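Local coordinates for fiber protein (Human adenovirus 21, PDB 3L88) that forms the trimeric knob at the tip of the viral fiber and attaches the virus to host cells through the receptor CD46, at residues C[129-141]-C[179-193]. Numbering follows the deposited sequence.
Sequences NYIHGICYYMTSY and PESNIATLTTSPFFF
Glu180 OE2 accepts two bonds from 129-141: Tyr137 OH lies 2.6 Å from OE2 on its anti side, 19° out of the carboxylate plane, while Ser140 N reaches OE2 through the syn lone pair at 2.9 Å. The other oxygen, OE1, takes Ser140 OG at 2.9 Å, so three bonds to two residues fix the rotation of the carboxylate. Glu180 OE2 lies at the edge of the Tyr137 ring, near its plane, and the carboxylate is turned 80° from the ring. CG of Tyr137 is anti to the backbone N (chi1 171°), which places the ring between Pro179-Glu180 and residues 185-187; the carbonyl oxygens of Thr185 and Thr187 line its edge, and Pro179 CB lies 4.1 Å from Tyr137 CE2. Phe63 meets the same ring edge-to-face. Midway, Ser189 clasps the backbone of Tyr136: Ser189 N donates to Tyr136 O (3.1 Å), and Ser189 OG accepts a bent bond from Tyr136 N. Beyond this clasp the chains separate into two layers, where the Phe191 ring lies against Gly133, with Phe191 CE1 3.9 Å from Gly133 CA, and its rim meets Ile131 CG2. Strand 130-138 borders one sheet and strand 191-196 the other, so the contact closes one side of the antiparallel beta-sandwich of the adenovirus fiber knob, next to neighbouring subunits of the trimer.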
# COMPACT_ATOMS: atom_id res chain seq x y z
N ASN C 129 -2.30 -4.23 17.26
CA ASN C 129 -3.39 -4.91 16.57
C ASN C 129 -3.97 -4.06 15.44
O ASN C 129 -4.90 -4.48 14.75
CB ASN C 129 -4.50 -5.28 17.55
CG ASN C 129 -4.09 -6.38 18.50
OD1 ASN C 129 -3.17 -6.21 19.30
ND2 ASN C 129 -4.79 -7.50 18.44
N TYR C 130 -3.43 -2.87 15.27
CA TYR C 130 -4.01 -1.88 14.37
C TYR C 130 -3.20 -1.71 13.08
O TYR C 130 -1.97 -1.65 13.10
CB TYR C 130 -4.13 -0.53 15.07
CG TYR C 130 -5.32 -0.42 16.00
CD1 TYR C 130 -6.55 0.03 15.53
CD2 TYR C 130 -5.20 -0.73 17.34
CE1 TYR C 130 -7.64 0.15 16.38
CE2 TYR C 130 -6.28 -0.60 18.20
CZ TYR C 130 -7.50 -0.17 17.72
OH TYR C 130 -8.57 -0.04 18.56
N ILE C 131 -3.91 -1.62 11.96
CA ILE C 131 -3.35 -1.05 10.74
C ILE C 131 -3.98 0.31 10.48
O ILE C 131 -5.19 0.48 10.65
CB ILE C 131 -3.58 -1.96 9.52
CG1 ILE C 131 -2.80 -3.27 9.66
CG2 ILE C 131 -3.20 -1.24 8.24
CD1 ILE C 131 -3.29 -4.37 8.74
N HIS C 132 -3.16 1.27 10.08
CA HIS C 132 -3.64 2.63 9.85
C HIS C 132 -3.23 3.14 8.47
O HIS C 132 -2.16 2.81 7.97
CB HIS C 132 -3.11 3.57 10.92
CG HIS C 132 -3.61 3.26 12.30
ND1 HIS C 132 -2.77 2.83 13.30
CD2 HIS C 132 -4.85 3.33 12.84
CE1 HIS C 132 -3.48 2.65 14.41
NE2 HIS C 132 -4.74 2.94 14.15
N GLY C 133 -4.09 3.95 7.87
CA GLY C 133 -3.80 4.49 6.55
C GLY C 133 -4.84 5.49 6.09
O GLY C 133 -5.67 5.94 6.88
N ILE C 134 -4.81 5.82 4.80
CA ILE C 134 -5.70 6.83 4.26
C ILE C 134 -6.28 6.37 2.93
O ILE C 134 -5.56 5.86 2.08
CB ILE C 134 -4.98 8.17 4.08
CG1 ILE C 134 -4.44 8.68 5.42
CG2 ILE C 134 -5.91 9.19 3.46
CD1 ILE C 134 -3.79 10.05 5.35
N CYS C 135 -7.59 6.53 2.77
CA CYS C 135 -8.20 6.50 1.45
C CYS C 135 -8.99 7.79 1.22
O CYS C 135 -8.90 8.72 2.00
CB CYS C 135 -9.10 5.27 1.28
SG CYS C 135 -10.28 5.03 2.62
N TYR C 136 -9.77 7.83 0.14
CA TYR C 136 -10.27 9.11 -0.35
C TYR C 136 -11.71 9.07 -0.81
O TYR C 136 -12.20 8.04 -1.31
CB TYR C 136 -9.37 9.64 -1.47
CG TYR C 136 -7.94 9.85 -1.04
CD1 TYR C 136 -7.03 8.79 -1.05
CD2 TYR C 136 -7.51 11.08 -0.56
CE1 TYR C 136 -5.72 8.97 -0.63
CE2 TYR C 136 -6.20 11.26 -0.14
CZ TYR C 136 -5.32 10.20 -0.18
OH TYR C 136 -4.03 10.39 0.25
N TYR C 137 -12.41 10.18 -0.60
CA TYR C 137 -13.76 10.36 -1.12
C TYR C 137 -13.76 11.44 -2.19
O TYR C 137 -13.19 12.51 -2.00
CB TYR C 137 -14.72 10.74 0.01
CG TYR C 137 -16.09 11.15 -0.47
CD1 TYR C 137 -16.99 10.20 -0.95
CD2 TYR C 137 -16.49 12.48 -0.48
CE1 TYR C 137 -18.24 10.56 -1.40
CE2 TYR C 137 -17.74 12.85 -0.93
CZ TYR C 137 -18.61 11.88 -1.40
OH TYR C 137 -19.85 12.23 -1.86
N MET C 138 -14.39 11.14 -3.33
CA MET C 138 -14.56 12.12 -4.40
C MET C 138 -15.88 12.86 -4.24
O MET C 138 -16.95 12.26 -4.30
CB MET C 138 -14.53 11.43 -5.77
CG MET C 138 -13.15 11.30 -6.38
SD MET C 138 -13.18 10.67 -8.08
CE MET C 138 -14.41 11.72 -8.82
N THR C 139 -15.81 14.17 -4.04
CA THR C 139 -17.02 14.97 -3.91
C THR C 139 -17.81 15.05 -5.23
O THR C 139 -17.23 15.01 -6.31
CB THR C 139 -16.72 16.39 -3.41
OG1 THR C 139 -15.98 17.10 -4.42
CG2 THR C 139 -15.90 16.35 -2.13
N SER C 140 -19.13 15.14 -5.12
CA SER C 140 -19.99 15.09 -6.30
C SER C 140 -19.88 16.39 -7.08
O SER C 140 -20.09 16.42 -8.30
CB SER C 140 -21.44 14.86 -5.88
OG SER C 140 -21.94 16.00 -5.21
N TYR C 141 -19.53 17.46 -6.36
CA TYR C 141 -19.55 18.83 -6.87
C TYR C 141 -18.40 19.14 -7.83
O TYR C 141 -18.63 19.43 -9.01
CB TYR C 141 -19.55 19.82 -5.70
CG TYR C 141 -19.33 21.27 -6.09
CD1 TYR C 141 -20.39 22.06 -6.54
CD2 TYR C 141 -18.08 21.87 -5.96
CE1 TYR C 141 -20.20 23.40 -6.89
CE2 TYR C 141 -17.88 23.20 -6.31
CZ TYR C 141 -18.94 23.96 -6.77
OH TYR C 141 -18.74 25.28 -7.12
N PRO C 179 -18.00 17.77 3.09
CA PRO C 179 -17.75 17.39 1.70
C PRO C 179 -18.96 17.61 0.80
O PRO C 179 -18.80 17.95 -0.37
CB PRO C 179 -17.45 15.89 1.80
CG PRO C 179 -16.98 15.68 3.19
CD PRO C 179 -17.77 16.64 4.02
N GLU C 180 -20.15 17.38 1.33
CA GLU C 180 -21.37 17.59 0.57
C GLU C 180 -22.34 18.49 1.33
O GLU C 180 -22.22 18.66 2.55
CB GLU C 180 -22.04 16.26 0.25
CG GLU C 180 -21.12 15.23 -0.40
CD GLU C 180 -20.92 15.48 -1.89
OE1 GLU C 180 -21.44 16.49 -2.40
OE2 GLU C 180 -20.23 14.67 -2.53
N SER C 181 -23.29 19.08 0.61
CA SER C 181 -24.38 19.81 1.23
C SER C 181 -25.70 19.06 1.04
O SER C 181 -26.70 19.37 1.68
CB SER C 181 -24.49 21.22 0.65
OG SER C 181 -24.49 21.18 -0.77
N ASN C 182 -25.68 18.05 0.18
CA ASN C 182 -26.85 17.23 -0.05
C ASN C 182 -26.53 15.75 -0.21
O ASN C 182 -25.36 15.36 -0.26
CB ASN C 182 -27.63 17.73 -1.27
CG ASN C 182 -28.51 18.92 -0.96
OD1 ASN C 182 -29.27 18.90 0.02
ND2 ASN C 182 -28.43 19.96 -1.78
N ILE C 183 -27.57 14.93 -0.28
CA ILE C 183 -27.41 13.50 -0.45
C ILE C 183 -26.55 13.19 -1.67
O ILE C 183 -26.70 13.81 -2.73
CB ILE C 183 -28.77 12.79 -0.58
CG1 ILE C 183 -28.59 11.28 -0.67
CG2 ILE C 183 -29.53 13.31 -1.79
CD1 ILE C 183 -29.88 10.51 -0.53
N ALA C 184 -25.61 12.26 -1.51
CA ALA C 184 -24.77 11.81 -2.61
C ALA C 184 -24.19 10.44 -2.28
O ALA C 184 -23.93 10.14 -1.11
CB ALA C 184 -23.66 12.81 -2.87
N THR C 185 -24.00 9.60 -3.29
CA THR C 185 -23.50 8.25 -3.07
C THR C 185 -22.15 8.26 -2.36
O THR C 185 -21.16 8.76 -2.90
CB THR C 185 -23.37 7.47 -4.39
OG1 THR C 185 -24.63 7.47 -5.07
CG2 THR C 185 -22.97 6.02 -4.11
N LEU C 186 -22.14 7.72 -1.15
CA LEU C 186 -20.91 7.54 -0.40
C LEU C 186 -20.06 6.43 -1.01
O LEU C 186 -20.54 5.31 -1.18
CB LEU C 186 -21.22 7.22 1.06
CG LEU C 186 -20.03 7.07 2.02
CD1 LEU C 186 -20.39 7.60 3.40
CD2 LEU C 186 -19.56 5.62 2.09
N THR C 187 -18.82 6.75 -1.34
CA THR C 187 -17.87 5.75 -1.81
C THR C 187 -16.52 5.97 -1.14
O THR C 187 -16.10 7.11 -0.94
CB THR C 187 -17.68 5.81 -3.34
OG1 THR C 187 -17.00 7.02 -3.68
CG2 THR C 187 -19.01 5.75 -4.06
N THR C 188 -15.84 4.89 -0.79
CA THR C 188 -14.46 4.97 -0.31
C THR C 188 -13.52 4.30 -1.30
O THR C 188 -13.72 3.14 -1.67
CB THR C 188 -14.30 4.28 1.07
OG1 THR C 188 -14.48 2.86 0.93
CG2 THR C 188 -15.32 4.82 2.07
N SER C 189 -12.50 5.03 -1.73
CA SER C 189 -11.53 4.48 -2.67
C SER C 189 -10.80 3.28 -2.04
O SER C 189 -10.59 3.24 -0.83
CB SER C 189 -10.53 5.54 -3.13
OG SER C 189 -9.69 5.96 -2.07
N PRO C 190 -10.43 2.30 -2.88
CA PRO C 190 -9.90 1.05 -2.36
C PRO C 190 -8.71 1.28 -1.43
O PRO C 190 -7.86 2.13 -1.71
CB PRO C 190 -9.46 0.31 -3.62
CG PRO C 190 -10.32 0.87 -4.70
CD PRO C 190 -10.51 2.31 -4.35
N PHE C 191 -8.67 0.55 -0.32
CA PHE C 191 -7.52 0.58 0.56
C PHE C 191 -6.82 -0.77 0.54
O PHE C 191 -7.47 -1.81 0.56
CB PHE C 191 -7.95 0.94 1.99
CG PHE C 191 -6.81 0.99 2.97
CD1 PHE C 191 -5.79 1.93 2.82
CD2 PHE C 191 -6.77 0.13 4.04
CE1 PHE C 191 -4.74 1.99 3.73
CE2 PHE C 191 -5.74 0.19 4.96
CZ PHE C 191 -4.72 1.12 4.81
N PHE C 192 -5.49 -0.74 0.46
CA PHE C 192 -4.70 -1.96 0.37
C PHE C 192 -3.97 -2.24 1.68
O PHE C 192 -3.41 -1.33 2.30
CB PHE C 192 -3.68 -1.87 -0.78
CG PHE C 192 -4.21 -1.19 -2.01
CD1 PHE C 192 -3.61 -0.04 -2.49
CD2 PHE C 192 -5.31 -1.70 -2.69
CE1 PHE C 192 -4.09 0.59 -3.62
CE2 PHE C 192 -5.80 -1.07 -3.82
CZ PHE C 192 -5.19 0.08 -4.29
N PHE C 193 -3.95 -3.50 2.08
CA PHE C 193 -3.33 -3.88 3.34
C PHE C 193 -2.84 -5.32 3.33
O PHE C 193 -3.27 -6.13 2.51
CB PHE C 193 -4.29 -3.65 4.50
CG PHE C 193 -5.56 -4.45 4.40
CD1 PHE C 193 -6.63 -3.98 3.65
CD2 PHE C 193 -5.67 -5.67 5.04
CE1 PHE C 193 -7.78 -4.72 3.54
CE2 PHE C 193 -6.82 -6.41 4.94
CZ PHE C 193 -7.88 -5.94 4.19